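Local atomic coordinates of protein mini spindles (Drosophila melanogaster, PDB entry 5VJC), a protein that uses TOG domains built from HEAT repeats to bind tubulin, promoting microtubule dynamics and formation of the mitotic spindle. Residues N15-D20 and N88-L93; L19-Q22 and L27-T30; E72-D77 and L112-Q117; K171-V176 and T196-S201; E190-L195 and R227-N232. One frame throughout, in Å; residues are numbered along the deposited sequence.

Interaction 1 of 5, residues N15-D20 and N88-L93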
# COMPACT_ATOMS: atom_id res chain seq x y z
N ASN A 15 -16.93 6.90 13.21
CA ASN A 15 -17.74 7.91 12.56
C ASN A 15 -17.25 9.32 12.84
O ASN A 15 -17.11 10.13 11.93
CB ASN A 15 -19.22 7.78 12.97
CG ASN A 15 -19.85 6.52 12.41
OD1 ASN A 15 -19.43 6.02 11.37
ND2 ASN A 15 -20.83 5.99 13.12
N GLN A 16 -16.95 9.61 14.10
CA GLN A 16 -16.51 10.94 14.46
C GLN A 16 -15.11 11.21 13.91
O GLN A 16 -14.79 12.35 13.55
CB GLN A 16 -16.52 11.15 15.98
CG GLN A 16 -16.38 12.61 16.38
CD GLN A 16 -17.46 13.49 15.74
OE1 GLN A 16 -18.66 13.25 15.93
NE2 GLN A 16 -17.04 14.50 14.98
N ARG A 17 -14.29 10.17 13.82
CA ARG A 17 -12.94 10.35 13.30
C ARG A 17 -13.00 10.69 11.82
O ARG A 17 -12.31 11.61 11.36
CB ARG A 17 -12.09 9.10 13.55
CG ARG A 17 -11.84 8.82 15.05
CD ARG A 17 -10.73 7.79 15.24
NE ARG A 17 -11.11 6.47 14.73
CZ ARG A 17 -11.68 5.52 15.46
NH1 ARG A 17 -12.00 5.76 16.73
NH2 ARG A 17 -11.97 4.35 14.91
N LEU A 18 -13.83 9.97 11.08
CA LEU A 18 -13.99 10.24 9.66
C LEU A 18 -14.53 11.66 9.45
O LEU A 18 -14.02 12.42 8.62
CB LEU A 18 -14.91 9.21 9.00
CG LEU A 18 -14.46 7.75 8.94
CD1 LEU A 18 -15.60 6.85 8.47
CD2 LEU A 18 -13.27 7.59 8.01
N LEU A 19 -15.55 12.04 10.23
CA LEU A 19 -16.09 13.41 10.16
C LEU A 19 -15.04 14.47 10.51
O LEU A 19 -14.90 15.48 9.80
CB LEU A 19 -17.31 13.56 11.09
CG LEU A 19 -18.54 12.81 10.55
CD1 LEU A 19 -19.64 12.81 11.58
CD2 LEU A 19 -19.01 13.44 9.23
N ASP A 20 -14.31 14.25 11.60
CA ASP A 20 -13.21 15.15 11.97
C ASP A 20 -12.27 15.40 10.80
O ASP A 20 -11.91 16.54 10.53
CB ASP A 20 -12.41 14.59 13.15
CG ASP A 20 -13.15 14.71 14.47
OD1 ASP A 20 -14.18 15.42 14.50
OD2 ASP A 20 -12.72 14.06 15.46
N ASN A 88 -12.08 -0.34 15.01
CA ASN A 88 -10.88 0.46 15.20
C ASN A 88 -9.89 0.32 14.03
O ASN A 88 -8.73 0.71 14.14
CB ASN A 88 -10.21 0.07 16.52
CG ASN A 88 -11.06 0.42 17.73
OD1 ASN A 88 -10.95 1.50 18.28
ND2 ASN A 88 -11.92 -0.51 18.14
N LEU A 89 -10.36 -0.20 12.90
CA LEU A 89 -9.47 -0.50 11.77
C LEU A 89 -8.61 0.69 11.34
O LEU A 89 -7.41 0.53 11.08
CB LEU A 89 -10.29 -0.98 10.56
CG LEU A 89 -9.48 -1.30 9.29
CD1 LEU A 89 -8.46 -2.45 9.53
CD2 LEU A 89 -10.44 -1.62 8.10
N ASP A 90 -9.24 1.85 11.25
CA ASP A 90 -8.56 3.06 10.77
C ASP A 90 -7.38 3.43 11.68
O ASP A 90 -6.30 3.81 11.19
CB ASP A 90 -9.57 4.22 10.64
CG ASP A 90 -10.24 4.60 11.98
OD1 ASP A 90 -10.75 3.70 12.68
OD2 ASP A 90 -10.24 5.82 12.32
N LEU A 91 -7.56 3.28 13.00
CA LEU A 91 -6.49 3.55 13.96
C LEU A 91 -5.35 2.54 13.81
O LEU A 91 -4.17 2.90 13.89
CB LEU A 91 -7.02 3.50 15.40
CG LEU A 91 -8.20 4.45 15.68
CD1 LEU A 91 -8.81 4.21 17.08
CD2 LEU A 91 -7.67 5.86 15.55
N ILE A 92 -5.71 1.28 13.64
CA ILE A 92 -4.69 0.23 13.53
C ILE A 92 -3.90 0.36 12.23
O ILE A 92 -2.67 0.19 12.23
CB ILE A 92 -5.31 -1.18 13.62
CG1 ILE A 92 -5.95 -1.40 15.00
CG2 ILE A 92 -4.26 -2.24 13.37
CD1 ILE A 92 -5.02 -1.08 16.15
N LEU A 93 -4.59 0.67 11.12
CA LEU A 93 -3.91 0.91 9.85
C LEU A 93 -2.95 2.09 9.99
O LEU A 93 -1.79 2.00 9.55
CB LEU A 93 -4.90 1.14 8.70
CG LEU A 93 -5.77 -0.07 8.30
CD1 LEU A 93 -6.78 0.29 7.22
CD2 LEU A 93 -4.90 -1.29 7.86
O HOH W 1 -13.04 3.23 17.65

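Interaction 2 of 5, residues L19-Q22 and L27-T30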
# COMPACT_ATOMS: atom_id res chain seq x y z
N LEU A 19 -15.55 12.04 10.23
CA LEU A 19 -16.09 13.41 10.16
C LEU A 19 -15.04 14.47 10.51
O LEU A 19 -14.90 15.48 9.80
CB LEU A 19 -17.31 13.56 11.09
CG LEU A 19 -18.54 12.81 10.55
CD1 LEU A 19 -19.64 12.81 11.58
CD2 LEU A 19 -19.01 13.44 9.23
N ASP A 20 -14.31 14.25 11.60
CA ASP A 20 -13.21 15.15 11.97
C ASP A 20 -12.27 15.40 10.80
O ASP A 20 -11.91 16.54 10.53
CB ASP A 20 -12.41 14.59 13.15
CG ASP A 20 -13.15 14.71 14.47
OD1 ASP A 20 -14.18 15.42 14.50
OD2 ASP A 20 -12.72 14.06 15.46
N GLU A 21 -11.89 14.35 10.08
CA GLU A 21 -10.95 14.54 8.98
C GLU A 21 -11.60 15.29 7.82
O GLU A 21 -11.01 16.23 7.27
CB GLU A 21 -10.38 13.19 8.50
CG GLU A 21 -9.00 13.31 7.81
CD GLU A 21 -8.40 11.96 7.40
OE1 GLU A 21 -8.92 11.35 6.45
OE2 GLU A 21 -7.39 11.52 8.00
N GLN A 22 -12.81 14.87 7.43
CA GLN A 22 -13.51 15.50 6.32
C GLN A 22 -13.74 16.99 6.61
O GLN A 22 -13.64 17.84 5.72
CB GLN A 22 -14.86 14.81 6.04
CG GLN A 22 -14.72 13.39 5.47
CD GLN A 22 -13.57 13.28 4.49
OE1 GLN A 22 -12.49 12.80 4.84
NE2 GLN A 22 -13.80 13.73 3.26
N LEU A 27 -5.61 16.73 11.28
CA LEU A 27 -4.75 16.55 10.13
C LEU A 27 -5.20 15.39 9.26
O LEU A 27 -5.53 14.31 9.76
CB LEU A 27 -3.30 16.31 10.57
CG LEU A 27 -2.67 17.52 11.27
CD1 LEU A 27 -1.35 17.16 11.92
CD2 LEU A 27 -2.48 18.64 10.26
N LYS A 28 -5.22 15.60 7.95
CA LYS A 28 -5.38 14.48 7.05
C LYS A 28 -4.15 13.57 7.15
O LYS A 28 -3.02 14.05 7.20
CB LYS A 28 -5.59 14.98 5.62
CG LYS A 28 -6.23 13.95 4.72
CD LYS A 28 -6.25 14.45 3.29
CE LYS A 28 -6.59 13.33 2.32
NZ LYS A 28 -6.03 13.64 0.97
N TRP A 29 -4.38 12.26 7.20
CA TRP A 29 -3.29 11.31 7.36
C TRP A 29 -2.51 11.11 6.07
O TRP A 29 -2.63 10.08 5.40
CB TRP A 29 -3.81 9.96 7.84
CG TRP A 29 -2.73 9.13 8.46
CD1 TRP A 29 -2.02 8.11 7.86
CD2 TRP A 29 -2.21 9.24 9.80
NE1 TRP A 29 -1.11 7.58 8.75
CE2 TRP A 29 -1.21 8.26 9.94
CE3 TRP A 29 -2.51 10.08 10.89
CZ2 TRP A 29 -0.50 8.09 11.14
CZ3 TRP A 29 -1.80 9.91 12.08
CH2 TRP A 29 -0.80 8.92 12.20
N THR A 30 -1.69 12.10 5.74
CA THR A 30 -0.87 12.08 4.54
C THR A 30 0.42 12.84 4.81
O THR A 30 0.39 13.91 5.41
CB THR A 30 -1.60 12.72 3.33
OG1 THR A 30 -0.67 12.90 2.26
CG2 THR A 30 -2.17 14.07 3.70
O HOH W 2 -6.25 11.74 10.31

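Interaction 3 of 5, residues E72-D77 and L112-Q117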
# COMPACT_ATOMS: atom_id res chain seq x y z
N GLU A 72 1.88 -8.89 18.10
CA GLU A 72 1.53 -10.20 18.63
C GLU A 72 0.21 -10.18 19.42
O GLU A 72 -0.62 -11.07 19.28
CB GLU A 72 2.66 -10.72 19.52
CG GLU A 72 2.41 -12.11 20.04
CD GLU A 72 3.57 -12.61 20.89
OE1 GLU A 72 3.82 -12.02 21.98
OE2 GLU A 72 4.23 -13.58 20.47
N GLN A 73 0.01 -9.16 20.25
CA GLN A 73 -1.23 -9.08 21.01
C GLN A 73 -2.42 -8.88 20.08
O GLN A 73 -3.44 -9.56 20.21
CB GLN A 73 -1.13 -7.96 22.04
CG GLN A 73 -0.28 -8.33 23.24
CD GLN A 73 0.09 -7.15 24.08
OE1 GLN A 73 0.10 -6.02 23.61
NE2 GLN A 73 0.41 -7.40 25.35
N LEU A 74 -2.30 -7.99 19.11
CA LEU A 74 -3.40 -7.76 18.18
C LEU A 74 -3.68 -9.02 17.37
O LEU A 74 -4.84 -9.35 17.09
CB LEU A 74 -3.08 -6.59 17.25
CG LEU A 74 -3.00 -5.21 17.89
CD1 LEU A 74 -2.34 -4.20 16.93
CD2 LEU A 74 -4.40 -4.75 18.29
N SER A 75 -2.62 -9.72 16.97
CA SER A 75 -2.80 -10.95 16.19
C SER A 75 -3.59 -12.00 16.97
O SER A 75 -4.47 -12.65 16.41
CB SER A 75 -1.43 -11.53 15.77
OG SER A 75 -1.62 -12.70 14.99
N GLU A 76 -3.27 -12.16 18.25
CA GLU A 76 -4.00 -13.12 19.08
C GLU A 76 -5.44 -12.66 19.32
O GLU A 76 -6.37 -13.47 19.31
CB GLU A 76 -3.28 -13.33 20.41
CG GLU A 76 -2.56 -14.66 20.51
CD GLU A 76 -1.16 -14.53 21.07
OE1 GLU A 76 -0.84 -13.47 21.66
OE2 GLU A 76 -0.37 -15.49 20.93
N ASP A 77 -5.63 -11.35 19.49
CA ASP A 77 -6.94 -10.79 19.82
C ASP A 77 -7.92 -10.86 18.65
O ASP A 77 -9.13 -10.72 18.84
CB ASP A 77 -6.80 -9.33 20.28
CG ASP A 77 -8.10 -8.76 20.82
OD1 ASP A 77 -8.72 -9.41 21.68
OD2 ASP A 77 -8.51 -7.67 20.36
N LEU A 112 3.20 -7.05 8.58
CA LEU A 112 2.61 -7.49 7.32
C LEU A 112 1.85 -8.81 7.47
O LEU A 112 0.78 -8.94 6.93
CB LEU A 112 3.68 -7.60 6.22
CG LEU A 112 4.15 -6.21 5.76
CD1 LEU A 112 5.50 -6.28 5.02
CD2 LEU A 112 3.08 -5.54 4.91
N GLU A 113 2.39 -9.78 8.21
CA GLU A 113 1.65 -11.02 8.49
C GLU A 113 0.31 -10.75 9.17
O GLU A 113 -0.69 -11.36 8.83
CB GLU A 113 2.43 -11.95 9.41
CG GLU A 113 3.36 -12.94 8.76
CD GLU A 113 4.02 -13.83 9.82
OE1 GLU A 113 3.39 -14.06 10.88
OE2 GLU A 113 5.16 -14.29 9.58
N TYR A 114 0.33 -9.90 10.19
CA TYR A 114 -0.90 -9.49 10.87
C TYR A 114 -1.89 -8.90 9.89
O TYR A 114 -3.06 -9.27 9.85
CB TYR A 114 -0.59 -8.47 11.98
CG TYR A 114 -1.83 -7.82 12.61
CD1 TYR A 114 -2.82 -8.59 13.20
CD2 TYR A 114 -1.98 -6.43 12.62
CE1 TYR A 114 -3.94 -8.00 13.78
CE2 TYR A 114 -3.09 -5.84 13.21
CZ TYR A 114 -4.06 -6.62 13.78
OH TYR A 114 -5.18 -6.01 14.35
N LEU A 115 -1.41 -7.98 9.06
CA LEU A 115 -2.25 -7.33 8.07
C LEU A 115 -2.93 -8.33 7.14
O LEU A 115 -4.08 -8.11 6.73
CB LEU A 115 -1.43 -6.34 7.24
CG LEU A 115 -1.25 -5.00 7.96
CD1 LEU A 115 -0.10 -4.25 7.32
CD2 LEU A 115 -2.55 -4.18 7.88
N VAL A 116 -2.21 -9.39 6.77
CA VAL A 116 -2.81 -10.45 5.97
C VAL A 116 -3.99 -11.05 6.73
O VAL A 116 -5.04 -11.26 6.13
CB VAL A 116 -1.79 -11.55 5.58
CG1 VAL A 116 -2.49 -12.74 4.94
CG2 VAL A 116 -0.76 -10.97 4.62
N GLN A 117 -3.84 -11.32 8.03
CA GLN A 117 -4.95 -11.86 8.84
C GLN A 117 -6.12 -10.86 8.91
O GLN A 117 -7.29 -11.24 8.82
CB GLN A 117 -4.53 -12.20 10.27
CG GLN A 117 -3.28 -13.06 10.51
CD GLN A 117 -2.87 -13.01 11.99
OE1 GLN A 117 -1.79 -12.50 12.36
NE2 GLN A 117 -3.78 -13.48 12.86
O HOH W 3 -6.49 -7.38 16.03

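Interaction 4 of 5, residues K171-V176 and T196-S201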
# COMPACT_ATOMS: atom_id res chain seq x y z
N LYS A 171 -8.12 3.01 -7.86
CA LYS A 171 -7.37 3.86 -6.92
C LYS A 171 -6.02 3.25 -6.57
O LYS A 171 -5.02 3.95 -6.52
CB LYS A 171 -8.18 4.12 -5.66
CG LYS A 171 -9.44 4.93 -5.91
CD LYS A 171 -10.14 5.31 -4.62
CE LYS A 171 -11.24 6.34 -4.88
NZ LYS A 171 -10.67 7.58 -5.49
N VAL A 172 -5.98 1.93 -6.37
CA VAL A 172 -4.71 1.25 -6.10
C VAL A 172 -3.76 1.38 -7.28
O VAL A 172 -2.56 1.66 -7.10
CB VAL A 172 -4.94 -0.23 -5.76
CG1 VAL A 172 -3.59 -0.97 -5.62
CG2 VAL A 172 -5.75 -0.36 -4.47
N PHE A 173 -4.30 1.21 -8.49
CA PHE A 173 -3.51 1.39 -9.70
C PHE A 173 -2.84 2.77 -9.67
O PHE A 173 -1.64 2.87 -9.93
CB PHE A 173 -4.35 1.24 -10.97
CG PHE A 173 -3.55 1.32 -12.25
CD1 PHE A 173 -2.97 0.18 -12.80
CD2 PHE A 173 -3.36 2.53 -12.90
CE1 PHE A 173 -2.24 0.25 -13.97
CE2 PHE A 173 -2.61 2.60 -14.05
CZ PHE A 173 -2.05 1.47 -14.59
N GLY A 174 -3.62 3.80 -9.36
CA GLY A 174 -3.13 5.16 -9.19
C GLY A 174 -2.00 5.28 -8.18
O GLY A 174 -0.99 5.93 -8.46
N TYR A 175 -2.16 4.69 -7.00
CA TYR A 175 -1.08 4.73 -5.99
C TYR A 175 0.20 4.01 -6.43
O TYR A 175 1.31 4.47 -6.15
CB TYR A 175 -1.57 4.13 -4.67
CG TYR A 175 -2.54 5.03 -3.93
CD1 TYR A 175 -2.17 6.33 -3.58
CD2 TYR A 175 -3.79 4.58 -3.58
CE1 TYR A 175 -3.05 7.17 -2.89
CE2 TYR A 175 -4.68 5.41 -2.89
CZ TYR A 175 -4.30 6.70 -2.56
OH TYR A 175 -5.16 7.53 -1.87
N VAL A 176 0.04 2.89 -7.12
CA VAL A 176 1.20 2.20 -7.67
C VAL A 176 1.91 3.05 -8.70
O VAL A 176 3.16 3.12 -8.69
CB VAL A 176 0.82 0.85 -8.30
CG1 VAL A 176 2.09 0.22 -8.95
CG2 VAL A 176 0.26 -0.06 -7.23
N THR A 196 2.14 -4.41 -14.10
CA THR A 196 1.98 -5.51 -15.04
C THR A 196 0.98 -6.53 -14.49
O THR A 196 0.09 -6.99 -15.22
CB THR A 196 3.33 -6.21 -15.32
OG1 THR A 196 4.30 -5.25 -15.75
CG2 THR A 196 3.19 -7.32 -16.39
N PHE A 197 1.11 -6.86 -13.21
CA PHE A 197 0.16 -7.79 -12.59
C PHE A 197 -1.27 -7.24 -12.66
O PHE A 197 -2.21 -7.94 -13.03
CB PHE A 197 0.55 -8.08 -11.13
CG PHE A 197 -0.55 -8.73 -10.33
CD1 PHE A 197 -0.74 -10.11 -10.38
CD2 PHE A 197 -1.40 -7.97 -9.55
CE1 PHE A 197 -1.76 -10.71 -9.66
CE2 PHE A 197 -2.42 -8.57 -8.82
CZ PHE A 197 -2.59 -9.93 -8.87
N LEU A 198 -1.43 -5.96 -12.32
CA LEU A 198 -2.74 -5.34 -12.31
C LEU A 198 -3.37 -5.26 -13.71
O LEU A 198 -4.58 -5.46 -13.88
CB LEU A 198 -2.66 -3.94 -11.71
CG LEU A 198 -2.41 -3.92 -10.20
CD1 LEU A 198 -2.17 -2.48 -9.75
CD2 LEU A 198 -3.59 -4.56 -9.47
N ILE A 199 -2.55 -4.95 -14.70
CA ILE A 199 -3.04 -4.87 -16.08
C ILE A 199 -3.44 -6.26 -16.61
O ILE A 199 -4.46 -6.40 -17.25
CB ILE A 199 -1.98 -4.23 -17.01
CG1 ILE A 199 -1.80 -2.76 -16.64
CG2 ILE A 199 -2.41 -4.33 -18.48
CD1 ILE A 199 -0.65 -2.11 -17.36
N GLU A 200 -2.62 -7.27 -16.33
CA GLU A 200 -2.99 -8.65 -16.67
C GLU A 200 -4.28 -9.11 -15.96
O GLU A 200 -5.06 -9.91 -16.51
CB GLU A 200 -1.83 -9.60 -16.31
CG GLU A 200 -1.83 -10.89 -17.11
CD GLU A 200 -0.82 -11.91 -16.59
OE1 GLU A 200 -0.39 -11.78 -15.43
OE2 GLU A 200 -0.47 -12.84 -17.34
N SER A 201 -4.52 -8.59 -14.76
CA SER A 201 -5.63 -9.03 -13.92
C SER A 201 -6.94 -8.31 -14.22
O SER A 201 -8.01 -8.92 -14.19
CB SER A 201 -5.28 -8.85 -12.45
OG SER A 201 -4.16 -9.66 -12.11

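Interaction 5 of 5, residues E190-L195 and R227-N232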
# COMPACT_ATOMS: atom_id res chain seq x y z
N GLU A 190 9.75 -2.55 -8.78
CA GLU A 190 8.69 -3.36 -8.18
C GLU A 190 7.31 -2.78 -8.48
O GLU A 190 6.35 -3.53 -8.70
CB GLU A 190 8.90 -3.49 -6.66
CG GLU A 190 10.13 -4.33 -6.27
CD GLU A 190 10.00 -5.81 -6.67
OE1 GLU A 190 8.88 -6.23 -7.04
OE2 GLU A 190 11.01 -6.54 -6.61
N CYS A 191 7.21 -1.45 -8.54
CA CYS A 191 5.94 -0.84 -8.92
C CYS A 191 5.62 -1.17 -10.37
O CYS A 191 4.47 -1.49 -10.69
CB CYS A 191 5.96 0.68 -8.69
SG CYS A 191 5.80 1.12 -6.92
N LEU A 192 6.61 -1.13 -11.25
CA LEU A 192 6.37 -1.54 -12.65
C LEU A 192 5.85 -2.98 -12.77
O LEU A 192 4.86 -3.22 -13.47
CB LEU A 192 7.64 -1.36 -13.48
CG LEU A 192 7.96 0.09 -13.85
CD1 LEU A 192 9.45 0.25 -14.24
CD2 LEU A 192 7.02 0.59 -14.95
N ASP A 193 6.49 -3.93 -12.08
CA ASP A 193 6.02 -5.32 -12.03
C ASP A 193 4.58 -5.41 -11.47
O ASP A 193 3.77 -6.23 -11.93
CB ASP A 193 6.96 -6.20 -11.17
CG ASP A 193 8.31 -6.46 -11.84
OD1 ASP A 193 8.48 -6.13 -13.03
OD2 ASP A 193 9.22 -7.00 -11.16
N GLU A 194 4.25 -4.59 -10.49
CA GLU A 194 2.90 -4.60 -9.95
C GLU A 194 1.90 -4.06 -10.97
O GLU A 194 0.80 -4.60 -11.13
CB GLU A 194 2.83 -3.80 -8.64
CG GLU A 194 1.59 -4.14 -7.79
CD GLU A 194 1.56 -5.60 -7.33
OE1 GLU A 194 2.59 -6.31 -7.41
OE2 GLU A 194 0.50 -6.04 -6.84
N LEU A 195 2.29 -3.02 -11.71
CA LEU A 195 1.42 -2.51 -12.76
C LEU A 195 1.12 -3.61 -13.78
O LEU A 195 -0.01 -3.76 -14.23
CB LEU A 195 2.04 -1.29 -13.44
CG LEU A 195 2.16 -0.04 -12.54
CD1 LEU A 195 3.12 1.01 -13.12
CD2 LEU A 195 0.78 0.59 -12.24
N ARG A 227 14.50 -0.83 -16.59
CA ARG A 227 14.27 -0.99 -18.03
C ARG A 227 13.54 -2.30 -18.35
O ARG A 227 12.55 -2.29 -19.07
CB ARG A 227 15.61 -0.92 -18.80
CG ARG A 227 15.49 -1.27 -20.29
CD ARG A 227 16.80 -1.03 -21.05
NE ARG A 227 17.96 -1.64 -20.38
CZ ARG A 227 18.32 -2.91 -20.51
NH1 ARG A 227 17.60 -3.72 -21.28
NH2 ARG A 227 19.39 -3.37 -19.87
N ASN A 228 14.03 -3.42 -17.81
CA ASN A 228 13.41 -4.72 -18.07
C ASN A 228 11.96 -4.77 -17.53
O ASN A 228 11.10 -5.40 -18.13
CB ASN A 228 14.23 -5.88 -17.45
CG ASN A 228 15.64 -6.00 -18.08
OD1 ASN A 228 15.88 -5.56 -19.20
ND2 ASN A 228 16.57 -6.61 -17.34
N ALA A 229 11.70 -4.09 -16.42
CA ALA A 229 10.34 -4.10 -15.86
C ALA A 229 9.38 -3.26 -16.72
O ALA A 229 8.23 -3.65 -16.92
CB ALA A 229 10.36 -3.59 -14.42
N ALA A 230 9.85 -2.12 -17.22
CA ALA A 230 8.98 -1.27 -18.02
C ALA A 230 8.66 -1.95 -19.36
O ALA A 230 7.53 -1.86 -19.85
CB ALA A 230 9.63 0.08 -18.25
N LEU A 231 9.66 -2.62 -19.93
CA LEU A 231 9.48 -3.37 -21.17
C LEU A 231 8.44 -4.47 -21.02
O LEU A 231 7.53 -4.58 -21.84
CB LEU A 231 10.80 -3.98 -21.63
CG LEU A 231 11.84 -3.00 -22.18
CD1 LEU A 231 13.17 -3.71 -22.40
CD2 LEU A 231 11.32 -2.36 -23.46
N ASN A 232 8.58 -5.28 -19.98
CA ASN A 232 7.61 -6.34 -19.71
C ASN A 232 6.22 -5.78 -19.55
O ASN A 232 5.23 -6.41 -19.96
CB ASN A 232 7.99 -7.13 -18.47
CG ASN A 232 9.13 -8.08 -18.72
OD1 ASN A 232 9.36 -8.49 -19.86
ND2 ASN A 232 9.86 -8.42 -17.67
O HOH W 4 6.94 -5.66 -15.31

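Interaction 1 of 5, residues N15-D20 and N88-L93
Helix 13-22 and the start of helix 89-99 keep their backbones well apart, the CA atoms of Arg17 and Asp90 being the nearest pair at 8.9 Å, and the long side chain of Arg17 bridges the distance. The contact is a buried bidentate salt bridge that ties helix 13-22 to helix 89-99 in this all-helical, HEAT-repeat TOG structure. Arg17 meets Asp90 side-on, with one nitrogen for each carboxylate oxygen. NE donates to OD2 of Asp90 at 2.6 Å with an N-H...O angle of 166°, and NH2 donates to the other oxygen of the same carboxylate, OD1. Both oxygens use their syn lone pairs, and the two planes are only 16° apart, so guanidinium and carboxylate form one nearly flat unit. The bend of the arginine chain at chi3 (-66°) turns the NE edge toward the acid. Leu91 lies over one face of the guanidinium, its CD1 3.5 Å from Arg17 CZ, which together with the paired bonds fixes the rotation of the group. Gln45 of helix 36-48 and Ala49 also touch Arg17, consistent with the burial of this ion pair. Asn88 points its ND2 to the carbonyls of Ala84 and Cys9, while its OD1 takes a bond from water 1. That water in turn accepts from Arg17 NH1, the nitrogen not used on Asp90, at 2.9 Å.

Interaction 2 of 5, residues L19-Q22 and L27-T30
The flat carboxylate of Glu21 is met from above its plane by the backbone N-H of Trp29, which lies 56° out of it, while OE1 at its other corner bonds to Asn132. In this way the last turn of helix 13-22, through Glu21, holds the irregular connection to helix 36-48 at an inverse gamma turn centred on Trp29, within the HEAT-repeat TOG fold. The bond from Trp29 N to Glu21 OE2 is 3.2 Å long with an N-H...O angle of 152°. CG of Glu21 stands opposite the backbone nitrogen (chi1 -155°) and the chain runs on extended, which carries the acid across to the loop. CG of Lys28 packs 4.0 Å from Glu21 CD. Replacing Glu21 by an alanine would probably leave Trp29 N without this acceptor and open a gap beside Lys28. The indole turns away from the acid: its NE1 bonds Thr97, and its ring meets Phe31 and Phe38 edge-to-face. Water 2 completes the link, donating to Glu21 OE2 at 2.6 Å and to Leu27 O at 2.7 Å.

Interaction 3 of 5, residues E72-D77 and L112-Q117
Tyr114 reaches from helix 105-124 to the backbone and side chain of Leu74 on helix 64-77, the leucine and the ring crossing at a slant. Its CG is anti to the backbone nitrogen (chi1 171°), which sends the ring across the space between two helices whose segment axes approach to 10.0 Å. The phenol end does most of the touching: CZ lies 3.6 Å from Leu74 CB, and CE2 comes near Leu74 CD1. Nearer the root of the ring, CD1 packs 3.8 Å from Ser75 CA. The hydroxyl is linked to the same helix through water 3, which sits 2.5 Å from Tyr114 OH and donates to Leu74 O at 2.8 Å. A leucine in place of Tyr114 would probably leave this water without its hydroxyl partner and the flank of Leu74 less filled. One helical turn on, Gln117 extends alongside. Its OE1 accepts from Ser75 OG at 2.6 Å, with the donor in the carbonyl plane, on a lone pair, at a C=O...O angle of 109°. The contact therefore has an apolar part at Leu74 and a polar part at Ser75. Ile92 of helix 89-99 also touches Tyr114, adding a third helix to the packing. The two segments run 19° from parallel, a side-by-side packing of the kind found in the HEAT-repeat solenoid of a TOG domain.

Interaction 4 of 5, residues K171-V176 and T196-S201
Leu198 is the main bump of this contact, its CD1 methyl pushing toward helix 169-178 in the angle between Phe173 and Val176. The two segments run antiparallel, at 154° and 11.0 Å between their axes, an antiparallel packing of consecutive helices within the HEAT-repeat TOG fold. CD1 of Leu198 lies 4.1 Å from both CA and CD1 of Phe173, and 4.3 Å from Val176 CG2, so one methyl spans a turn of the partner helix. In return, Phe173 projects its ring toward helix 185-202, with CG anti to the backbone nitrogen (chi1 -176°). There the ring crosses Leu198 and Ile199 at a slant. The purely apolar side chains and their unstrained spacing mark this as ordinary core packing. Ile206 and Cys207 from the following loop also touch Phe173, and Val237 and Leu240 of helix 224-241 reach Ile199. On one side of the Phe173 ring, CE1 comes to 4.0 Å from Ile199 CG1.

Interaction 5 of 5, residues E190-L195 and R227-N232
Water 4 joins Asp193 to the opposite helix: it donates to Asp193 OD1 at 2.8 Å and to the backbone O of Ala229 at 2.9 Å. The same carboxylate oxygen lies against the methyl of Ala229, OD1 to CB being 3.5 Å, so Asp193 meets this alanine both directly and through solvent. Its CG is anti to the carbonyl carbon (chi1 -71°), a setting that brings the acid alongside helix 224-241. Beside this polar link the packing is apolar and close. Leu192 points toward the partner helix, and its CB lies 3.6 Å from Ala229 CB. Farther out, CD1 of Leu192 reaches Ala230, 3.8 Å from its N and 4.0 Å from its CB. The leucine thus lies over two consecutive alanines, and their short side chains are consistent with the small separation of the segment axes, 8.5 Å. The nearest CA atoms, those of Leu192 and Ala229, are 5.7 Å apart. Segments 190-195 and 227-232 are only 13° from parallel, so here helices 185-202 and 224-241 lie side by side in the HEAT-repeat array. Helix 150-166 flanks helix 185-202, where Arg157 and Arg161 form salt bridges with Glu190 and Glu194, and Val176 of helix 169-178 packs on Cys191. Beyond helix 224-241, helix 254-264 continues the row, its Arg263 touching Leu231 and Asn232.

In the fold
The five contacts follow the TOG solenoid from its N-terminal end toward its C-terminal end. Interactions 1 and 2 share helix 13-22, with centres 9 Å apart: interaction 1 ties it to helix 89-99, and interaction 2 fastens the following loop back on the same helix. Interaction 3 touches interaction 1 through Leu93 with Leu115 and Ile92 with Tyr114, and their segments alternate along the chain. Interactions 4 and 5 lie across the chain's centre from interaction 1, share helix 185-202 and are 11 Å apart; Phe173 and Val176 pack on Leu195 between them. The centres of interactions 1 and 5 are 34 Å apart; the contacts thus sample packing on both sides of the chain's centre, as expected for an elongated solenoid.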